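Local coordinates for putative peptidase (Parabacteroides merdae, PDB 4L8K), which is probably a serine peptidase of family S41 that hydrolyses peptide bonds, though its substrate is not known, at residues A[10-15]-A[55-60]; A[31-36]-A[62-67]. All blocks are in the same frame, centred on the assembly; numbering follows the deposited sequence.

Interaction 1: A[10-15]-A[55-60]; sequences DNFEAL and DILGKM
The Phe12 ring turns its edge, not a face, to the selenium of Met60, a selenomethionine: SE lies 3.6 Å from Phe12 CE1 and 84° off the ring normal, practically in the ring plane. This is a Met-aromatic contact of the edge-on kind, in which the polarisable selenium meets the slightly positive rim of hydrogens. Leu57 CD2 sits near the same plane, 4.1 Å from Phe12 CD1, while the ring of Tyr37, from helix 33-43, meets Phe12 at a shallow tilt. The Met60 chain runs straight to the selenium and then bends (chi3 77°), which carries CE across to within 3.8 Å of Leu15 CG. Segments 10-15 and 55-60, on helices 8-22 and 50-61, run nearly parallel, crossing at -16° with their axes 11.0 Å apart at the closest, a distance bridged by large apolar side chains within the helical N-terminal region assigned to the tricorn protease C1 family. Leu57 fills the middle with both branches: CD2 rests 3.9 Å from Phe12 CA, and CD1 is 3.8 Å from Leu15 CD2. An alanine in place of Leu57 is likely to open a gap between Phe12 and Leu15, since both branches that reach them would be gone. The Leu15 and Leu57 side chains lie alongside one another, pointing opposite ways, with Leu15 CD2 3.6 Å from Leu57 CB, and Leu71 of strand 70-72 touches both leucines.

Interaction 2: A[31-36]-A[62-67]; sequences VDWDDV and AEVKDG
Val31 presses both its methyls against Glu63, and this is the closest-packed part of the contact: CG2 lies 3.4 Å from the backbone O of Glu63, and CG1 3.7 Å from its OE1. Val36 lies alongside the same glutamate, pointing the other way, with CG2 4.1 Å from Glu63 CB. A bend at chi2 (-82°) folds the Glu63 chain so that its aliphatic part lies against Val36 while the carboxylate finds polar partners, OE1 in a salt bridge with Arg39 and OE2 in a hydrogen bond with Tyr40. A long, flexible acid suits this place, being apolar at its root and charged at its end. Compared with Val31, Trp33 meets the 62-67 segment more loosely: CZ3, at the ring edge, comes 4.1 Å from Val64 CG1 and stays 4.5 Å from Glu63 CB, though the indole is otherwise well covered, with Trp16 of helix 8-22 stacked on it. Asp32 and Asp34 are exposed and do not touch 62-67. Val31, Trp33 and Val36 make the packing on the loop, while helix 33-43 starts at a classic N-cap: Asp32 OD1 accepts from Asp34 N at 3.1 Å, from above the carboxylate plane, its short side chain suiting aspartate to the position.

Both contacts belong to the helical N-terminal part of the chain, and they meet directly: Met60 CG lies 3.6 Å from Val36 CG1, while Met60 O is 3.7 Å from Trp33 CH2. Interaction 1 joins helices 8-22 and 50-61 through buried residues alone, and its chemistry is apolar and selenium-aromatic. Interaction 2 brings the start of helix 33-43 against the loop that follows helix 50-61; of its touching residues, Val31 and Glu63 are partly exposed, and the Glu63 carboxylate, held by Arg39 and Tyr40, adds a polar element. Helix 33-43 touches both contacts, through Tyr37 and Val36, and joins the buried packing of interaction 1 to the partly exposed edge of interaction 2.

Interaction 1: A[10-15]-A[55-60]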
loop_
_atom_site.group_PDB
_atom_site.type_symbol
_atom_site.label_atom_id
_atom_site.label_comp_id
_atom_site.label_asym_id
_atom_site.label_seq_id
_atom_site.Cartn_x
_atom_site.Cartn_y
_atom_site.Cartn_z
ATOM N N ASP A 10 12.353 10.202 -30.819
ATOM C CA ASP A 10 12.728 8.801 -30.566
ATOM C C ASP A 10 12.367 8.395 -29.150
ATOM O O ASP A 10 11.893 7.279 -28.940
ATOM C CB ASP A 10 14.231 8.580 -30.802
ATOM C CG ASP A 10 14.662 8.607 -32.253
ATOM O OD1 ASP A 10 13.785 8.463 -33.141
ATOM O OD2 ASP A 10 15.880 8.757 -32.508
ATOM N N ASN A 11 12.567 9.312 -28.178
ATOM C CA ASN A 11 12.229 9.079 -26.776
ATOM C C ASN A 11 10.721 9.131 -26.580
ATOM O O ASN A 11 10.188 8.323 -25.827
ATOM C CB ASN A 11 12.958 10.060 -25.887
ATOM C CG ASN A 11 14.412 9.689 -25.820
ATOM O OD1 ASN A 11 14.800 8.764 -25.110
ATOM N ND2 ASN A 11 15.221 10.295 -26.669
ATOM N N PHE A 12 10.022 10.008 -27.313
ATOM C CA PHE A 12 8.551 10.032 -27.286
ATOM C C PHE A 12 8.000 8.659 -27.749
ATOM O O PHE A 12 7.197 8.039 -27.040
ATOM C CB PHE A 12 8.000 11.179 -28.169
ATOM C CG PHE A 12 6.593 10.962 -28.674
ATOM C CD1 PHE A 12 5.519 10.871 -27.786
ATOM C CD2 PHE A 12 6.340 10.833 -30.038
ATOM C CE1 PHE A 12 4.220 10.628 -28.255
ATOM C CE2 PHE A 12 5.039 10.631 -30.508
ATOM C CZ PHE A 12 3.986 10.523 -29.610
ATOM N N GLU A 13 8.455 8.201 -28.939
ATOM C CA GLU A 13 8.046 6.935 -29.548
ATOM C C GLU A 13 8.322 5.756 -28.616
ATOM O O GLU A 13 7.420 4.960 -28.391
ATOM C CB GLU A 13 8.753 6.703 -30.903
ATOM C CG GLU A 13 8.338 7.653 -32.015
ATOM C CD GLU A 13 6.965 7.503 -32.647
ATOM O OE1 GLU A 13 6.282 6.483 -32.391
ATOM O OE2 GLU A 13 6.587 8.406 -33.431
ATOM N N ALA A 14 9.542 5.678 -28.045
ATOM C CA ALA A 14 9.956 4.604 -27.142
ATOM C C ALA A 14 9.107 4.574 -25.869
ATOM O O ALA A 14 8.616 3.505 -25.511
ATOM C CB ALA A 14 11.421 4.757 -26.780
ATOM N N LEU A 15 8.897 5.744 -25.223
ATOM C CA LEU A 15 8.086 5.851 -24.019
ATOM C C LEU A 15 6.624 5.451 -24.289
ATOM O O LEU A 15 6.058 4.708 -23.491
ATOM C CB LEU A 15 8.162 7.270 -23.406
ATOM C CG LEU A 15 7.323 7.485 -22.119
ATOM C CD1 LEU A 15 7.691 6.481 -21.016
ATOM C CD2 LEU A 15 7.418 8.889 -21.622
ATOM N N ASP A 55 9.042 17.599 -19.512
ATOM C CA ASP A 55 7.732 18.112 -19.096
ATOM C C ASP A 55 6.577 17.520 -19.902
ATOM O O ASP A 55 5.568 17.124 -19.309
ATOM C CB ASP A 55 7.703 19.642 -19.194
ATOM C CG ASP A 55 8.417 20.337 -18.059
ATOM O OD1 ASP A 55 8.863 19.631 -17.106
ATOM O OD2 ASP A 55 8.502 21.579 -18.093
ATOM N N ILE A 56 6.725 17.444 -21.242
ATOM C CA ILE A 56 5.688 16.928 -22.130
ATOM C C ILE A 56 5.491 15.402 -21.925
ATOM O O ILE A 56 4.341 14.942 -21.877
ATOM C CB ILE A 56 5.987 17.333 -23.602
ATOM C CG1 ILE A 56 5.601 18.824 -23.864
ATOM C CG2 ILE A 56 5.372 16.400 -24.639
ATOM C CD1 ILE A 56 4.122 19.233 -23.623
ATOM N N LEU A 57 6.590 14.638 -21.784
ATOM C CA LEU A 57 6.481 13.202 -21.583
ATOM C C LEU A 57 5.898 12.866 -20.211
ATOM O O LEU A 57 5.133 11.900 -20.083
ATOM C CB LEU A 57 7.831 12.501 -21.826
ATOM C CG LEU A 57 8.364 12.479 -23.286
ATOM C CD1 LEU A 57 9.549 11.494 -23.421
ATOM C CD2 LEU A 57 7.253 12.162 -24.298
ATOM N N GLY A 58 6.179 13.716 -19.230
ATOM C CA GLY A 58 5.624 13.576 -17.888
ATOM C C GLY A 58 4.121 13.796 -17.904
ATOM O O GLY A 58 3.377 13.047 -17.262
ATOM N N LYS A 59 3.667 14.806 -18.682
ATOM C CA LYS A 59 2.242 15.124 -18.867
ATOM C C LYS A 59 1.528 13.986 -19.574
ATOM O O LYS A 59 0.376 13.678 -19.242
ATOM C CB LYS A 59 2.061 16.421 -19.660
ATOM C CG LYS A 59 2.074 17.651 -18.790
ATOM C CD LYS A 59 2.419 18.921 -19.581
ATOM C CE LYS A 59 2.705 20.093 -18.651
ATOM N NZ LYS A 59 1.485 20.568 -17.922
HETATM N N MSE A 60 2.228 13.341 -20.530
HETATM C CA MSE A 60 1.728 12.174 -21.267
HETATM C C MSE A 60 1.484 11.017 -20.319
HETATM O O MSE A 60 0.440 10.379 -20.420
HETATM C CB MSE A 60 2.693 11.752 -22.369
HETATM C CG MSE A 60 2.060 10.788 -23.343
HETATM SE SE MSE A 60 3.225 10.201 -24.775
HETATM C CE MSE A 60 4.289 8.944 -23.808
#

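Interaction 2: A[31-36]-A[62-67]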
loop_
_atom_site.group_PDB
_atom_site.type_symbol
_atom_site.label_atom_id
_atom_site.label_comp_id
_atom_site.label_asym_id
_atom_site.label_seq_id
_atom_site.Cartn_x
_atom_site.Cartn_y
_atom_site.Cartn_z
ATOM N N VAL A 31 -8.945 7.660 -20.606
ATOM C CA VAL A 31 -8.266 7.987 -21.865
ATOM C C VAL A 31 -8.041 6.735 -22.713
ATOM O O VAL A 31 -8.017 5.613 -22.194
ATOM C CB VAL A 31 -6.925 8.771 -21.704
ATOM C CG1 VAL A 31 -7.153 10.181 -21.170
ATOM C CG2 VAL A 31 -5.901 8.011 -20.862
ATOM N N ASP A 32 -7.862 6.963 -24.024
ATOM C CA ASP A 32 -7.491 6.000 -25.052
ATOM C C ASP A 32 -6.031 6.308 -25.392
ATOM O O ASP A 32 -5.714 7.450 -25.753
ATOM C CB ASP A 32 -8.428 6.117 -26.276
ATOM C CG ASP A 32 -8.219 5.130 -27.431
ATOM O OD1 ASP A 32 -7.119 4.530 -27.526
ATOM O OD2 ASP A 32 -9.132 5.007 -28.281
ATOM N N TRP A 33 -5.144 5.304 -25.250
ATOM C CA TRP A 33 -3.708 5.456 -25.463
ATOM C C TRP A 33 -3.348 5.774 -26.925
ATOM O O TRP A 33 -2.313 6.397 -27.158
ATOM C CB TRP A 33 -2.937 4.231 -24.946
ATOM C CG TRP A 33 -1.487 4.507 -24.654
ATOM C CD1 TRP A 33 -0.411 3.844 -25.168
ATOM C CD2 TRP A 33 -0.957 5.498 -23.754
ATOM N NE1 TRP A 33 0.758 4.359 -24.656
ATOM C CE2 TRP A 33 0.454 5.381 -23.786
ATOM C CE3 TRP A 33 -1.539 6.453 -22.891
ATOM C CZ2 TRP A 33 1.294 6.222 -23.040
ATOM C CZ3 TRP A 33 -0.711 7.254 -22.118
ATOM C CH2 TRP A 33 0.689 7.139 -22.199
ATOM N N ASP A 34 -4.218 5.420 -27.890
ATOM C CA ASP A 34 -4.021 5.752 -29.307
ATOM C C ASP A 34 -4.272 7.241 -29.558
ATOM O O ASP A 34 -3.563 7.839 -30.366
ATOM C CB ASP A 34 -4.939 4.901 -30.208
ATOM C CG ASP A 34 -4.485 3.467 -30.442
ATOM O OD1 ASP A 34 -3.267 3.198 -30.324
ATOM O OD2 ASP A 34 -5.343 2.625 -30.800
ATOM N N ASP A 35 -5.273 7.841 -28.864
ATOM C CA ASP A 35 -5.590 9.274 -28.972
ATOM C C ASP A 35 -4.520 10.099 -28.258
ATOM O O ASP A 35 -4.279 11.243 -28.644
ATOM C CB ASP A 35 -6.986 9.621 -28.405
ATOM C CG ASP A 35 -8.168 8.827 -28.958
ATOM O OD1 ASP A 35 -8.061 8.303 -30.100
ATOM O OD2 ASP A 35 -9.214 8.758 -28.264
ATOM N N VAL A 36 -3.890 9.508 -27.209
ATOM C CA VAL A 36 -2.777 10.102 -26.461
ATOM C C VAL A 36 -1.578 10.174 -27.432
ATOM O O VAL A 36 -0.879 11.200 -27.480
ATOM C CB VAL A 36 -2.461 9.325 -25.136
ATOM C CG1 VAL A 36 -1.080 9.673 -24.592
ATOM C CG2 VAL A 36 -3.528 9.590 -24.071
ATOM N N ALA A 62 0.967 11.315 -17.084
ATOM C CA ALA A 62 -0.089 11.758 -16.165
ATOM C C ALA A 62 -1.506 11.590 -16.780
ATOM O O ALA A 62 -2.491 11.666 -16.057
ATOM C CB ALA A 62 0.152 13.190 -15.730
ATOM N N GLU A 63 -1.599 11.297 -18.084
ATOM C CA GLU A 63 -2.884 11.027 -18.757
ATOM C C GLU A 63 -3.590 9.799 -18.157
ATOM O O GLU A 63 -4.817 9.754 -18.154
ATOM C CB GLU A 63 -2.700 10.829 -20.271
ATOM C CG GLU A 63 -2.244 12.087 -21.012
ATOM C CD GLU A 63 -3.310 13.102 -21.383
ATOM O OE1 GLU A 63 -4.507 12.730 -21.464
ATOM O OE2 GLU A 63 -2.932 14.262 -21.665
ATOM N N VAL A 64 -2.825 8.821 -17.635
ATOM C CA VAL A 64 -3.406 7.627 -17.013
ATOM C C VAL A 64 -3.691 7.869 -15.514
ATOM O O VAL A 64 -4.155 6.951 -14.861
ATOM C CB VAL A 64 -2.616 6.300 -17.242
ATOM C CG1 VAL A 64 -2.541 5.957 -18.727
ATOM C CG2 VAL A 64 -1.229 6.321 -16.596
ATOM N N LYS A 65 -3.428 9.085 -14.972
ATOM C CA LYS A 65 -3.736 9.469 -13.580
ATOM C C LYS A 65 -3.374 8.368 -12.584
ATOM O O LYS A 65 -4.228 7.885 -11.828
ATOM C CB LYS A 65 -5.232 9.827 -13.463
ATOM C CG LYS A 65 -5.620 11.014 -14.338
ATOM C CD LYS A 65 -7.118 11.212 -14.312
ATOM C CE LYS A 65 -7.598 12.301 -15.245
ATOM N NZ LYS A 65 -7.059 13.639 -14.881
ATOM N N ASP A 66 -2.086 7.967 -12.602
ATOM C CA ASP A 66 -1.581 6.863 -11.810
ATOM C C ASP A 66 -0.435 7.310 -10.877
ATOM O O ASP A 66 0.651 7.692 -11.344
ATOM C CB ASP A 66 -1.121 5.753 -12.776
ATOM C CG ASP A 66 -0.601 4.505 -12.116
ATOM O OD1 ASP A 66 -0.620 4.438 -10.867
ATOM O OD2 ASP A 66 -0.183 3.590 -12.842
ATOM N N GLY A 67 -0.674 7.170 -9.564
ATOM C CA GLY A 67 0.296 7.533 -8.534
ATOM C C GLY A 67 1.492 6.611 -8.523
ATOM O O GLY A 67 2.511 6.927 -7.919
#